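Long-range contacts in Cas13d (uncultured Ruminococcus sp, PDB 6IV9), which binds a CRISPR RNA as a Cas13d effector and probably uses its two HEPN domains to mature this RNA and cleave target RNA: residues A[210-216]-A[281-286]; A[251-256]-A[580-586]; A[157-161]-A[544-550]; A[259-263]-A[577-581]. The protein carries 2 engineered substitutions. One frame throughout, in Å; residues are numbered along the deposited sequence.

Overall arrangement
From the N terminus, the first contact residues, 157-161, are the end of helix 152-160. Contact 3 closes a long loop from there to residues 544-550. Contact 1 lies wholly within that loop and joins residues 210-216 to helix 267-291. Before that helix is reached, residues 251-256 and 259-263 branch off into contacts 2 and 4. Both run to residues 577-586, the loop before helix 581-591 and its first turns. Contacts 2 and 4 therefore cross contact 1, and they cross contact 3 as well. They share Lys580 and Leu581, and their centres are about 8 Å apart. Contact 3 is remote from them, with its centre about 46 Å from that of contact 2.

Contact 1. Residues A[210-216]-A[281-286]; sequences MGYLSAR and LAIVGQ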
loop_
_atom_site.group_PDB
_atom_site.type_symbol
_atom_site.label_atom_id
_atom_site.label_comp_id
_atom_site.label_asym_id
_atom_site.label_seq_id
_atom_site.Cartn_x
_atom_site.Cartn_y
_atom_site.Cartn_z
ATOM N N MET A 210 18.626 -2.129 12.714
ATOM C CA MET A 210 17.765 -3.226 12.202
ATOM C C MET A 210 18.559 -4.368 11.561
ATOM O O MET A 210 18.101 -5.484 11.639
ATOM C CB MET A 210 16.690 -2.718 11.243
ATOM C CG MET A 210 15.807 -1.676 11.858
ATOM S SD MET A 210 14.541 -2.341 12.915
ATOM C CE MET A 210 13.682 -3.425 11.783
ATOM N N GLY A 211 19.686 -4.071 10.927
ATOM C CA GLY A 211 20.503 -5.082 10.229
ATOM C C GLY A 211 21.074 -6.159 11.134
ATOM O O GLY A 211 21.293 -7.253 10.644
ATOM N N TYR A 212 21.376 -5.836 12.389
ATOM C CA TYR A 212 22.007 -6.810 13.312
ATOM C C TYR A 212 20.970 -7.610 14.101
ATOM O O TYR A 212 21.377 -8.416 14.918
ATOM C CB TYR A 212 22.970 -6.115 14.271
ATOM C CG TYR A 212 24.248 -5.630 13.645
ATOM C CD1 TYR A 212 24.831 -6.304 12.593
ATOM C CD2 TYR A 212 24.872 -4.490 14.109
ATOM C CE1 TYR A 212 26.004 -5.860 12.011
ATOM C CE2 TYR A 212 26.042 -4.030 13.536
ATOM C CZ TYR A 212 26.611 -4.716 12.485
ATOM O OH TYR A 212 27.773 -4.258 11.929
ATOM N N LEU A 213 19.688 -7.328 13.914
ATOM C CA LEU A 213 18.639 -8.105 14.612
ATOM C C LEU A 213 18.468 -9.446 13.902
ATOM O O LEU A 213 18.745 -9.519 12.730
ATOM C CB LEU A 213 17.316 -7.342 14.590
ATOM C CG LEU A 213 17.287 -6.016 15.334
ATOM C CD1 LEU A 213 15.952 -5.332 15.151
ATOM C CD2 LEU A 213 17.575 -6.208 16.803
ATOM N N SER A 214 18.064 -10.455 14.636
ATOM C CA SER A 214 17.763 -11.721 13.957
ATOM C C SER A 214 16.581 -12.349 14.672
ATOM O O SER A 214 16.639 -12.453 15.892
ATOM C CB SER A 214 18.937 -12.629 13.944
ATOM O OG SER A 214 18.545 -13.885 13.442
ATOM N N ALA A 215 15.622 -12.875 13.911
ATOM C CA ALA A 215 14.435 -13.553 14.474
ATOM C C ALA A 215 14.855 -14.901 15.062
ATOM O O ALA A 215 14.047 -15.540 15.673
ATOM C CB ALA A 215 13.356 -13.714 13.445
ATOM N N ARG A 216 16.095 -15.300 14.828
ATOM C CA ARG A 216 16.624 -16.587 15.329
ATOM C C ARG A 216 17.187 -16.397 16.738
ATOM O O ARG A 216 17.613 -17.371 17.333
ATOM C CB ARG A 216 17.633 -17.166 14.340
ATOM C CG ARG A 216 16.973 -17.841 13.148
ATOM C CD ARG A 216 17.887 -18.195 12.005
ATOM N NE ARG A 216 18.501 -17.012 11.438
ATOM C CZ ARG A 216 17.842 -15.963 10.970
ATOM N NH1 ARG A 216 16.524 -15.968 10.929
ATOM N NH2 ARG A 216 18.506 -14.906 10.551
ATOM N N LEU A 281 10.349 -5.846 15.723
ATOM C CA LEU A 281 11.518 -5.337 14.971
ATOM C C LEU A 281 12.306 -6.490 14.356
ATOM O O LEU A 281 12.668 -6.402 13.231
ATOM C CB LEU A 281 12.406 -4.547 15.928
ATOM C CG LEU A 281 11.748 -3.355 16.598
ATOM C CD1 LEU A 281 12.742 -2.624 17.466
ATOM C CD2 LEU A 281 11.152 -2.424 15.580
ATOM N N ALA A 282 12.529 -7.545 15.118
ATOM C CA ALA A 282 13.287 -8.705 14.620
ATOM C C ALA A 282 12.546 -9.334 13.436
ATOM O O ALA A 282 13.185 -9.772 12.526
ATOM C CB ALA A 282 13.478 -9.684 15.737
ATOM N N ILE A 283 11.228 -9.418 13.502
ATOM C CA ILE A 283 10.449 -9.991 12.368
ATOM C C ILE A 283 10.598 -9.092 11.139
ATOM O O ILE A 283 10.837 -9.597 10.082
ATOM C CB ILE A 283 8.982 -10.212 12.748
ATOM C CG1 ILE A 283 8.839 -11.407 13.683
ATOM C CG2 ILE A 283 8.137 -10.379 11.509
ATOM C CD1 ILE A 283 7.525 -11.490 14.372
ATOM N N VAL A 284 10.526 -7.782 11.329
ATOM C CA VAL A 284 10.691 -6.834 10.197
ATOM C C VAL A 284 12.087 -7.042 9.611
ATOM O O VAL A 284 12.205 -7.108 8.423
ATOM C CB VAL A 284 10.494 -5.386 10.669
ATOM C CG1 VAL A 284 11.026 -4.393 9.663
ATOM C CG2 VAL A 284 9.044 -5.093 10.977
ATOM N N GLY A 285 13.095 -7.184 10.458
ATOM C CA GLY A 285 14.469 -7.405 9.985
ATOM C C GLY A 285 14.589 -8.698 9.201
ATOM O O GLY A 285 15.273 -8.714 8.201
ATOM N N GLN A 286 13.924 -9.742 9.664
ATOM C CA GLN A 286 13.959 -11.062 8.992
ATOM C C GLN A 286 13.341 -10.950 7.595
ATOM O O GLN A 286 13.903 -11.474 6.660
ATOM C CB GLN A 286 13.250 -12.091 9.865
ATOM C CG GLN A 286 12.761 -13.314 9.116
ATOM C CD GLN A 286 13.868 -14.247 8.703
ATOM O OE1 GLN A 286 14.972 -14.195 9.202
ATOM N NE2 GLN A 286 13.559 -15.116 7.766
HETATM O O HOH W 1 17.660 -6.712 8.415
HETATM O O HOH W 2 16.248 -12.773 11.007
#
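Arg216 and Gln286 meet through flat groups turned 66° apart. Gln286 OE1 lies at the edge of the Arg216 guanidinium and takes a hydrogen bond from NH1 at 2.9 Å. The N-H...O angle is 154°. Relative to the amide, the donor sits above the carbonyl plane and not on a lone pair. One face of the guanidinium carries Ser214 OG, 3.1 Å above the plane and offset toward the rim. Gln286 OE1 also takes a bond from water 2, at 2.6 Å, and that water accepts from Ala215 N. The amide's other end, NE2, is bonded to Asp302. Ser214 OG accepts from Arg216 N, which makes an ST turn. This turn lies in the loop between helices 168-197 and 219-223, and it packs on helix 267-291, probably part of the first HEPN domain. Within the turn, Ala215 CB rests on Gln286 CB at 3.9 Å. Further back along the loop the side-chain contacts are apolar. Leu213 CD1 touches Leu281 CB at 3.7 Å. The Met210 chain is bent at chi2 (-80°) and chi3, which carries CE round to Val284 CG1 at 3.5 Å. Water 1 donates to Gly285 O and, weakly, to Met210 O.

Contact 2. Residues A[251-256]-A[580-586]; sequences TKRLGY and KLTMFRD
Asp586 OD2 uses both of its lone pairs on residues of 251-256. Asp586 OD2 accepts from Arg253 NE at 3.0 Å on its syn lone pair. Tyr256 OH donates to Asp586 OD2 at 2.6 Å on the anti one. The second oxygen, Asp586 OD1, receives Arg253 NH2 at 3.0 Å in a nearly straight bond (175°). Arg253 grips the carboxylate side-on in a two-nitrogen salt bridge, the two planes nearly coplanar. The Tyr256 ring is also nearly coplanar with the carboxylate, and OD2 lies at its edge. Three donors on two oxygens fix the rotation of the buried Asp586 and would probably stabilise its negative charge. Arg253 NH1 has its own acceptor, Met197 O. Thr582 CG2 lies over one face of the Arg253 guanidinium, toward its rim, 3.7 Å from Arg253 CZ. Thr582 OG1 donates to Thr251 O at 2.9 Å. Met583 is extended beyond CG (chi2 171°) and runs past Tyr256 in the opposite direction. Its sulfur makes an oblique Met-aromatic contact, and its CE lies over one ring face, toward the rim, and reaches Gly255 CA at 3.8 Å. Lys252 CB meets Lys580 CG, while Lys252 NZ turns to Glu261. Residues 251-256 follow the end of helix 232-251 and pack against the first turns of helix 581-591. Helix 630-638 touches Tyr256 and Asp586 through Phe632 and Ile636, and helix 617-627 touches Met583 through Ile627.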
loop_
_atom_site.group_PDB
_atom_site.type_symbol
_atom_site.label_atom_id
_atom_site.label_comp_id
_atom_site.label_asym_id
_atom_site.label_seq_id
_atom_site.Cartn_x
_atom_site.Cartn_y
_atom_site.Cartn_z
ATOM N N THR A 251 13.158 7.536 23.151
ATOM C CA THR A 251 12.518 8.638 22.392
ATOM C C THR A 251 11.052 8.808 22.766
ATOM O O THR A 251 10.581 9.903 22.599
ATOM C CB THR A 251 12.664 8.488 20.878
ATOM O OG1 THR A 251 11.808 7.446 20.430
ATOM C CG2 THR A 251 14.084 8.252 20.434
ATOM N N LYS A 252 10.369 7.696 23.027
ATOM C CA LYS A 252 8.917 7.615 23.322
ATOM C C LYS A 252 8.107 7.704 22.016
ATOM O O LYS A 252 6.883 7.657 22.079
ATOM C CB LYS A 252 8.475 8.657 24.348
ATOM C CG LYS A 252 9.236 8.664 25.659
ATOM C CD LYS A 252 9.307 7.315 26.300
ATOM C CE LYS A 252 10.022 7.304 27.633
ATOM N NZ LYS A 252 10.515 5.952 27.970
ATOM N N ARG A 253 8.805 7.744 20.884
ATOM C CA ARG A 253 8.229 7.887 19.518
ATOM C C ARG A 253 7.458 6.635 19.074
ATOM O O ARG A 253 6.635 6.735 18.171
ATOM C CB ARG A 253 9.316 8.300 18.534
ATOM C CG ARG A 253 9.752 9.743 18.698
ATOM C CD ARG A 253 9.820 10.456 17.367
ATOM N NE ARG A 253 10.156 11.857 17.474
ATOM C CZ ARG A 253 11.326 12.291 17.862
ATOM N NH1 ARG A 253 12.307 11.440 18.062
ATOM N NH2 ARG A 253 11.518 13.577 18.043
ATOM N N LEU A 254 7.641 5.505 19.766
ATOM C CA LEU A 254 6.934 4.241 19.422
ATOM C C LEU A 254 5.428 4.405 19.630
ATOM O O LEU A 254 4.662 3.698 19.017
ATOM C CB LEU A 254 7.496 3.062 20.215
ATOM C CG LEU A 254 8.759 2.449 19.625
ATOM C CD1 LEU A 254 9.312 1.364 20.525
ATOM C CD2 LEU A 254 8.510 1.907 18.229
ATOM N N GLY A 255 5.041 5.384 20.433
ATOM C CA GLY A 255 3.631 5.689 20.716
ATOM C C GLY A 255 2.901 6.135 19.464
ATOM O O GLY A 255 1.695 5.999 19.394
ATOM N N TYR A 256 3.651 6.626 18.490
ATOM C CA TYR A 256 3.072 7.098 17.210
ATOM C C TYR A 256 2.405 5.916 16.506
ATOM O O TYR A 256 1.382 6.111 15.865
ATOM C CB TYR A 256 4.160 7.742 16.356
ATOM C CG TYR A 256 4.470 9.168 16.725
ATOM C CD1 TYR A 256 3.463 10.076 16.974
ATOM C CD2 TYR A 256 5.770 9.608 16.828
ATOM C CE1 TYR A 256 3.736 11.394 17.289
ATOM C CE2 TYR A 256 6.065 10.914 17.162
ATOM C CZ TYR A 256 5.045 11.812 17.389
ATOM O OH TYR A 256 5.334 13.095 17.698
ATOM N N LYS A 580 3.188 12.170 24.922
ATOM C CA LYS A 580 4.425 12.329 25.705
ATOM C C LYS A 580 5.048 13.674 25.369
ATOM O O LYS A 580 4.739 14.221 24.327
ATOM C CB LYS A 580 5.392 11.234 25.277
ATOM C CG LYS A 580 4.860 9.832 25.474
ATOM C CD LYS A 580 5.047 9.371 26.882
ATOM C CE LYS A 580 4.962 7.871 27.020
ATOM N NZ LYS A 580 3.559 7.428 27.079
ATOM N N LEU A 581 6.026 14.085 26.162
ATOM C CA LEU A 581 6.687 15.386 25.930
ATOM C C LEU A 581 7.305 15.403 24.534
ATOM O O LEU A 581 7.254 16.425 23.897
ATOM C CB LEU A 581 7.773 15.611 26.977
ATOM C CG LEU A 581 8.631 16.842 26.715
ATOM C CD1 LEU A 581 7.774 18.079 26.596
ATOM C CD2 LEU A 581 9.663 17.025 27.803
ATOM N N THR A 582 7.830 14.276 24.077
ATOM C CA THR A 582 8.488 14.234 22.755
ATOM C C THR A 582 7.472 14.599 21.675
ATOM O O THR A 582 7.826 15.282 20.754
ATOM C CB THR A 582 9.056 12.844 22.468
ATOM O OG1 THR A 582 10.152 12.638 23.344
ATOM C CG2 THR A 582 9.544 12.708 21.047
ATOM N N MET A 583 6.260 14.096 21.799
ATOM C CA MET A 583 5.206 14.385 20.805
ATOM C C MET A 583 4.845 15.870 20.826
ATOM O O MET A 583 4.645 16.431 19.775
ATOM C CB MET A 583 3.985 13.522 21.088
ATOM C CG MET A 583 4.296 12.065 20.903
ATOM S SD MET A 583 2.986 11.034 21.479
ATOM C CE MET A 583 3.738 9.443 21.159
ATOM N N PHE A 584 4.763 16.459 22.010
ATOM C CA PHE A 584 4.441 17.901 22.117
ATOM C C PHE A 584 5.557 18.705 21.467
ATOM O O PHE A 584 5.285 19.656 20.789
ATOM C CB PHE A 584 4.165 18.296 23.564
ATOM C CG PHE A 584 2.834 17.802 24.056
ATOM C CD1 PHE A 584 1.664 18.290 23.519
ATOM C CD2 PHE A 584 2.754 16.820 25.015
ATOM C CE1 PHE A 584 0.443 17.814 23.946
ATOM C CE2 PHE A 584 1.531 16.355 25.450
ATOM C CZ PHE A 584 0.377 16.853 24.916
ATOM N N ARG A 585 6.797 18.298 21.688
ATOM C CA ARG A 585 7.906 19.020 21.031
ATOM C C ARG A 585 7.765 18.862 19.513
ATOM O O ARG A 585 7.954 19.832 18.826
ATOM C CB ARG A 585 9.265 18.513 21.506
ATOM C CG ARG A 585 10.413 19.067 20.686
ATOM C CD ARG A 585 11.782 18.640 21.153
ATOM N NE ARG A 585 12.155 19.236 22.419
ATOM C CZ ARG A 585 12.697 20.430 22.556
ATOM N NH1 ARG A 585 12.983 21.160 21.501
ATOM N NH2 ARG A 585 12.946 20.899 23.755
ATOM N N ASP A 586 7.418 17.666 19.044
ATOM C CA ASP A 586 7.263 17.440 17.589
ATOM C C ASP A 586 6.157 18.361 17.065
ATOM O O ASP A 586 6.368 18.987 16.064
ATOM C CB ASP A 586 6.930 15.978 17.289
ATOM C CG ASP A 586 8.095 15.017 17.417
ATOM O OD1 ASP A 586 9.233 15.477 17.398
ATOM O OD2 ASP A 586 7.844 13.833 17.544
#

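Contact 3. Residues A[157-161]-A[544-550]; sequences KRFFG and CELTAGY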
loop_
_atom_site.group_PDB
_atom_site.type_symbol
_atom_site.label_atom_id
_atom_site.label_comp_id
_atom_site.label_asym_id
_atom_site.label_seq_id
_atom_site.Cartn_x
_atom_site.Cartn_y
_atom_site.Cartn_z
ATOM N N LYS A 157 11.987 -24.420 -11.684
ATOM C CA LYS A 157 12.824 -25.327 -10.866
ATOM C C LYS A 157 12.849 -24.855 -9.409
ATOM O O LYS A 157 12.689 -25.666 -8.545
ATOM C CB LYS A 157 14.242 -25.367 -11.421
ATOM C CG LYS A 157 14.374 -26.038 -12.773
ATOM C CD LYS A 157 15.801 -26.361 -13.107
ATOM C CE LYS A 157 16.372 -25.493 -14.197
ATOM N NZ LYS A 157 17.849 -25.546 -14.202
ATOM N N ARG A 158 13.004 -23.561 -9.179
ATOM C CA ARG A 158 13.063 -23.024 -7.801
ATOM C C ARG A 158 11.748 -23.265 -7.049
ATOM O O ARG A 158 11.806 -23.617 -5.894
ATOM C CB ARG A 158 13.405 -21.538 -7.876
ATOM C CG ARG A 158 13.172 -20.748 -6.598
ATOM C CD ARG A 158 13.365 -19.250 -6.778
ATOM N NE ARG A 158 14.552 -18.693 -6.152
ATOM C CZ ARG A 158 15.185 -17.596 -6.547
ATOM N NH1 ARG A 158 14.601 -16.414 -6.456
ATOM N NH2 ARG A 158 16.422 -17.683 -7.003
ATOM N N PHE A 159 10.602 -23.064 -7.689
ATOM C CA PHE A 159 9.317 -23.203 -6.966
ATOM C C PHE A 159 8.711 -24.605 -7.037
ATOM O O PHE A 159 8.000 -24.932 -6.130
ATOM C CB PHE A 159 8.309 -22.185 -7.495
ATOM C CG PHE A 159 8.639 -20.772 -7.118
ATOM C CD1 PHE A 159 9.533 -20.040 -7.863
ATOM C CD2 PHE A 159 8.084 -20.189 -6.001
ATOM C CE1 PHE A 159 9.844 -18.742 -7.515
ATOM C CE2 PHE A 159 8.402 -18.891 -5.651
ATOM C CZ PHE A 159 9.282 -18.176 -6.410
ATOM N N PHE A 160 8.945 -25.349 -8.113
ATOM C CA PHE A 160 8.296 -26.669 -8.282
ATOM C C PHE A 160 9.298 -27.824 -8.404
ATOM O O PHE A 160 8.842 -28.942 -8.503
ATOM C CB PHE A 160 7.331 -26.629 -9.468
ATOM C CG PHE A 160 6.151 -25.718 -9.273
ATOM C CD1 PHE A 160 5.056 -26.123 -8.538
ATOM C CD2 PHE A 160 6.135 -24.449 -9.815
ATOM C CE1 PHE A 160 3.974 -25.284 -8.358
ATOM C CE2 PHE A 160 5.052 -23.614 -9.630
ATOM C CZ PHE A 160 3.976 -24.030 -8.902
ATOM N N GLY A 161 10.591 -27.545 -8.483
ATOM C CA GLY A 161 11.618 -28.604 -8.563
ATOM C C GLY A 161 11.848 -29.162 -9.959
ATOM O O GLY A 161 12.704 -30.023 -10.101
ATOM N N CYS A 544 1.878 -30.026 -9.644
ATOM C CA CYS A 544 2.194 -28.680 -9.116
ATOM C C CYS A 544 2.542 -28.807 -7.638
ATOM O O CYS A 544 1.891 -28.186 -6.845
ATOM C CB CYS A 544 1.044 -27.710 -9.330
ATOM S SG CYS A 544 -0.543 -28.354 -8.764
ATOM N N GLU A 545 3.554 -29.598 -7.323
ATOM C CA GLU A 545 3.972 -29.754 -5.920
ATOM C C GLU A 545 4.985 -28.650 -5.627
ATOM O O GLU A 545 6.033 -28.652 -6.196
ATOM C CB GLU A 545 4.571 -31.138 -5.701
ATOM C CG GLU A 545 5.055 -31.355 -4.291
ATOM C CD GLU A 545 5.399 -32.793 -3.933
ATOM O OE1 GLU A 545 4.798 -33.321 -2.994
ATOM O OE2 GLU A 545 6.259 -33.375 -4.603
ATOM N N LEU A 546 4.615 -27.718 -4.774
ATOM C CA LEU A 546 5.534 -26.620 -4.441
ATOM C C LEU A 546 6.676 -27.195 -3.618
ATOM O O LEU A 546 6.425 -28.074 -2.843
ATOM C CB LEU A 546 4.753 -25.588 -3.634
ATOM C CG LEU A 546 3.788 -24.746 -4.456
ATOM C CD1 LEU A 546 2.749 -24.110 -3.572
ATOM C CD2 LEU A 546 4.537 -23.704 -5.252
ATOM N N THR A 547 7.864 -26.615 -3.756
ATOM C CA THR A 547 9.069 -27.022 -2.995
ATOM C C THR A 547 8.903 -26.611 -1.531
ATOM O O THR A 547 8.066 -25.785 -1.251
ATOM C CB THR A 547 10.366 -26.576 -3.664
ATOM O OG1 THR A 547 10.353 -25.164 -3.794
ATOM C CG2 THR A 547 10.553 -27.206 -5.022
ATOM N N ALA A 548 9.785 -27.107 -0.676
ATOM C CA ALA A 548 9.629 -27.001 0.787
ATOM C C ALA A 548 9.487 -25.553 1.254
ATOM O O ALA A 548 8.683 -25.315 2.115
ATOM C CB ALA A 548 10.795 -27.672 1.453
ATOM N N GLY A 549 10.225 -24.624 0.670
ATOM C CA GLY A 549 10.141 -23.215 1.099
ATOM C C GLY A 549 8.802 -22.550 0.804
ATOM O O GLY A 549 8.535 -21.531 1.383
ATOM N N TYR A 550 8.025 -23.116 -0.109
ATOM C CA TYR A 550 6.782 -22.485 -0.607
ATOM C C TYR A 550 5.502 -23.246 -0.261
ATOM O O TYR A 550 4.479 -22.925 -0.812
ATOM C CB TYR A 550 6.925 -22.321 -2.110
ATOM C CG TYR A 550 8.112 -21.487 -2.480
ATOM C CD1 TYR A 550 8.110 -20.132 -2.234
ATOM C CD2 TYR A 550 9.234 -22.045 -3.052
ATOM C CE1 TYR A 550 9.181 -19.337 -2.578
ATOM C CE2 TYR A 550 10.317 -21.266 -3.402
ATOM C CZ TYR A 550 10.292 -19.905 -3.164
ATOM O OH TYR A 550 11.338 -19.111 -3.504
HETATM O O HOH W 3 5.909 -30.067 -9.107
#
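Phe159 and Tyr550 form the closest side-chain pair of the contact. Phe159 CD2 stands 3.4 Å above the centre of the Tyr550 ring, and Phe159 CE2 comes within 3.2 Å of Tyr550 CE1. The planes are inclined by 31°, so the pair is an oblique aromatic contact. The hydroxyl end of Tyr550 extends to Arg158, with OH 3.9 Å from CD. On the other flank, Phe160 and Leu546 lie side by side and point the same way. Phe160 CE1 touches Leu546 CD2 at 3.5 Å and Cys544 CB at 3.9 Å. Between the two flanks, Thr547 fastens the backbones. Thr547 N donates to Phe159 O at 2.9 Å, and Thr547 OG1 to Arg158 O at 3.0 Å. OG1 is placed between the backbone N and the carbonyl carbon (chi1 59°), from where it reaches the neighbouring carbonyl. The Thr547 methyl, CG2, packs on Gly161 N. These two carbonyls belong to the last turn of helix 152-160, and Thr547 satisfies them where the helix runs out. Gly161 leaves the helix with positive phi, and its N still bonds to Lys157 O. Behind the aromatic residues lies helix 168-197. Its Ile173 touches both phenylalanines, Ile176 touches Phe159, and His169 meets Phe160 edge-to-face. Residues 544-550 lie in the connection between helices 511-535 and 556-570.

Contact 4. Residues A[259-263]-A[577-581]; sequences LEEPK and ASAKL
Glu260 points its carboxylate at the backbone of Ser578. Its CG is anti to the backbone N (chi1 178°) and the chain bends at chi2, which turns both oxygens to the serine. Glu260 OE2 uses its syn lone pair to accept from Ser578 N at 2.8 Å. The bond is nearly straight, with an N-H...O angle of 171°. Glu260 OE1 takes a weak bond from Ser578 OG at 3.4 Å. Water 4 adds a further link, donating to Glu260 OE2 and to Ser578 O. The Lys263 chain is bent at chi2, chi3 and chi4, and its CE comes to Ser578 OG at 3.1 Å. The exposed lysine has several torsions away from the usual values, so this detail is doubtful. Glu261 and Lys580 cross at a slant. Glu261 OE2 lies 3.7 Å from Lys580 CE, and the lysine NZ stays 4.4 Å from that oxygen, beyond a salt bridge. Lys580 NZ is also 4.2 Å from Glu260 OE2 and 4.3 Å from Lys263 NZ. The two carboxylates near Lys580 would probably ease its charge. Glu261 OE1 is held by Lys252. The contact is a loop-to-loop junction at the protein surface, about 8 Å from the bound RNA at its nearest atom. It ties the connection between helices 232-251 and 267-291 to the segment that leads into helix 581-591, with Lys580 at the N-cap position.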
loop_
_atom_site.group_PDB
_atom_site.type_symbol
_atom_site.label_atom_id
_atom_site.label_comp_id
_atom_site.label_asym_id
_atom_site.label_seq_id
_atom_site.Cartn_x
_atom_site.Cartn_y
_atom_site.Cartn_z
ATOM N N LEU A 259 2.295 1.722 19.790
ATOM C CA LEU A 259 3.152 0.935 20.714
ATOM C C LEU A 259 3.516 1.782 21.936
ATOM O O LEU A 259 4.644 2.186 22.062
ATOM C CB LEU A 259 4.401 0.461 19.989
ATOM C CG LEU A 259 4.124 -0.541 18.886
ATOM C CD1 LEU A 259 5.406 -0.905 18.181
ATOM C CD2 LEU A 259 3.454 -1.765 19.465
ATOM N N GLU A 260 2.547 1.980 22.795
ATOM C CA GLU A 260 2.672 2.751 24.043
ATOM C C GLU A 260 3.392 1.928 25.112
ATOM O O GLU A 260 2.974 0.833 25.363
ATOM C CB GLU A 260 1.237 2.937 24.514
ATOM C CG GLU A 260 1.097 3.672 25.819
ATOM C CD GLU A 260 0.057 4.758 25.672
ATOM O OE1 GLU A 260 -1.029 4.605 26.229
ATOM O OE2 GLU A 260 0.336 5.710 24.942
ATOM N N GLU A 261 4.384 2.506 25.783
ATOM C CA GLU A 261 5.031 1.819 26.928
ATOM C C GLU A 261 4.006 1.754 28.061
ATOM O O GLU A 261 3.119 2.572 28.091
ATOM C CB GLU A 261 6.305 2.539 27.376
ATOM C CG GLU A 261 6.037 3.854 28.064
ATOM C CD GLU A 261 7.211 4.691 28.545
ATOM O OE1 GLU A 261 8.339 4.356 28.238
ATOM O OE2 GLU A 261 6.966 5.689 29.221
ATOM N N PRO A 262 4.094 0.806 29.011
ATOM C CA PRO A 262 3.130 0.718 30.105
ATOM C C PRO A 262 3.139 1.954 31.010
ATOM O O PRO A 262 4.118 2.617 31.077
ATOM C CB PRO A 262 3.627 -0.477 30.928
ATOM C CG PRO A 262 4.414 -1.285 29.949
ATOM C CD PRO A 262 5.070 -0.265 29.054
ATOM N N LYS A 263 1.991 2.256 31.602
ATOM C CA LYS A 263 1.864 3.400 32.540
ATOM C C LYS A 263 2.690 3.132 33.806
ATOM O O LYS A 263 3.317 4.045 34.288
ATOM C CB LYS A 263 0.390 3.674 32.824
ATOM C CG LYS A 263 -0.119 4.993 32.263
ATOM C CD LYS A 263 -1.147 4.854 31.159
ATOM C CE LYS A 263 -0.740 5.529 29.867
ATOM N NZ LYS A 263 0.670 5.971 29.915
ATOM N N ALA A 577 -2.955 7.762 21.633
ATOM C CA ALA A 577 -1.744 7.584 22.454
ATOM C C ALA A 577 -1.806 8.500 23.677
ATOM O O ALA A 577 -2.540 9.484 23.651
ATOM C CB ALA A 577 -0.535 7.924 21.616
ATOM N N SER A 578 -1.093 8.133 24.734
ATOM C CA SER A 578 -0.939 9.105 25.835
ATOM C C SER A 578 0.126 10.046 25.288
ATOM O O SER A 578 1.211 9.581 25.051
ATOM C CB SER A 578 -0.441 8.426 27.066
ATOM O OG SER A 578 -1.465 7.653 27.658
ATOM N N ALA A 579 -0.206 11.298 24.998
ATOM C CA ALA A 579 0.837 12.158 24.406
ATOM C C ALA A 579 1.976 12.361 25.405
ATOM O O ALA A 579 1.722 12.678 26.552
ATOM C CB ALA A 579 0.265 13.456 23.932
ATOM N N LYS A 580 3.188 12.170 24.922
ATOM C CA LYS A 580 4.425 12.329 25.705
ATOM C C LYS A 580 5.048 13.674 25.369
ATOM O O LYS A 580 4.739 14.221 24.327
ATOM C CB LYS A 580 5.392 11.234 25.277
ATOM C CG LYS A 580 4.860 9.832 25.474
ATOM C CD LYS A 580 5.047 9.371 26.882
ATOM C CE LYS A 580 4.962 7.871 27.020
ATOM N NZ LYS A 580 3.559 7.428 27.079
ATOM N N LEU A 581 6.026 14.085 26.162
ATOM C CA LEU A 581 6.687 15.386 25.930
ATOM C C LEU A 581 7.305 15.403 24.534
ATOM O O LEU A 581 7.254 16.425 23.897
ATOM C CB LEU A 581 7.773 15.611 26.977
ATOM C CG LEU A 581 8.631 16.842 26.715
ATOM C CD1 LEU A 581 7.774 18.079 26.596
ATOM C CD2 LEU A 581 9.663 17.025 27.803
HETATM O O HOH W 4 2.633 7.629 23.565
#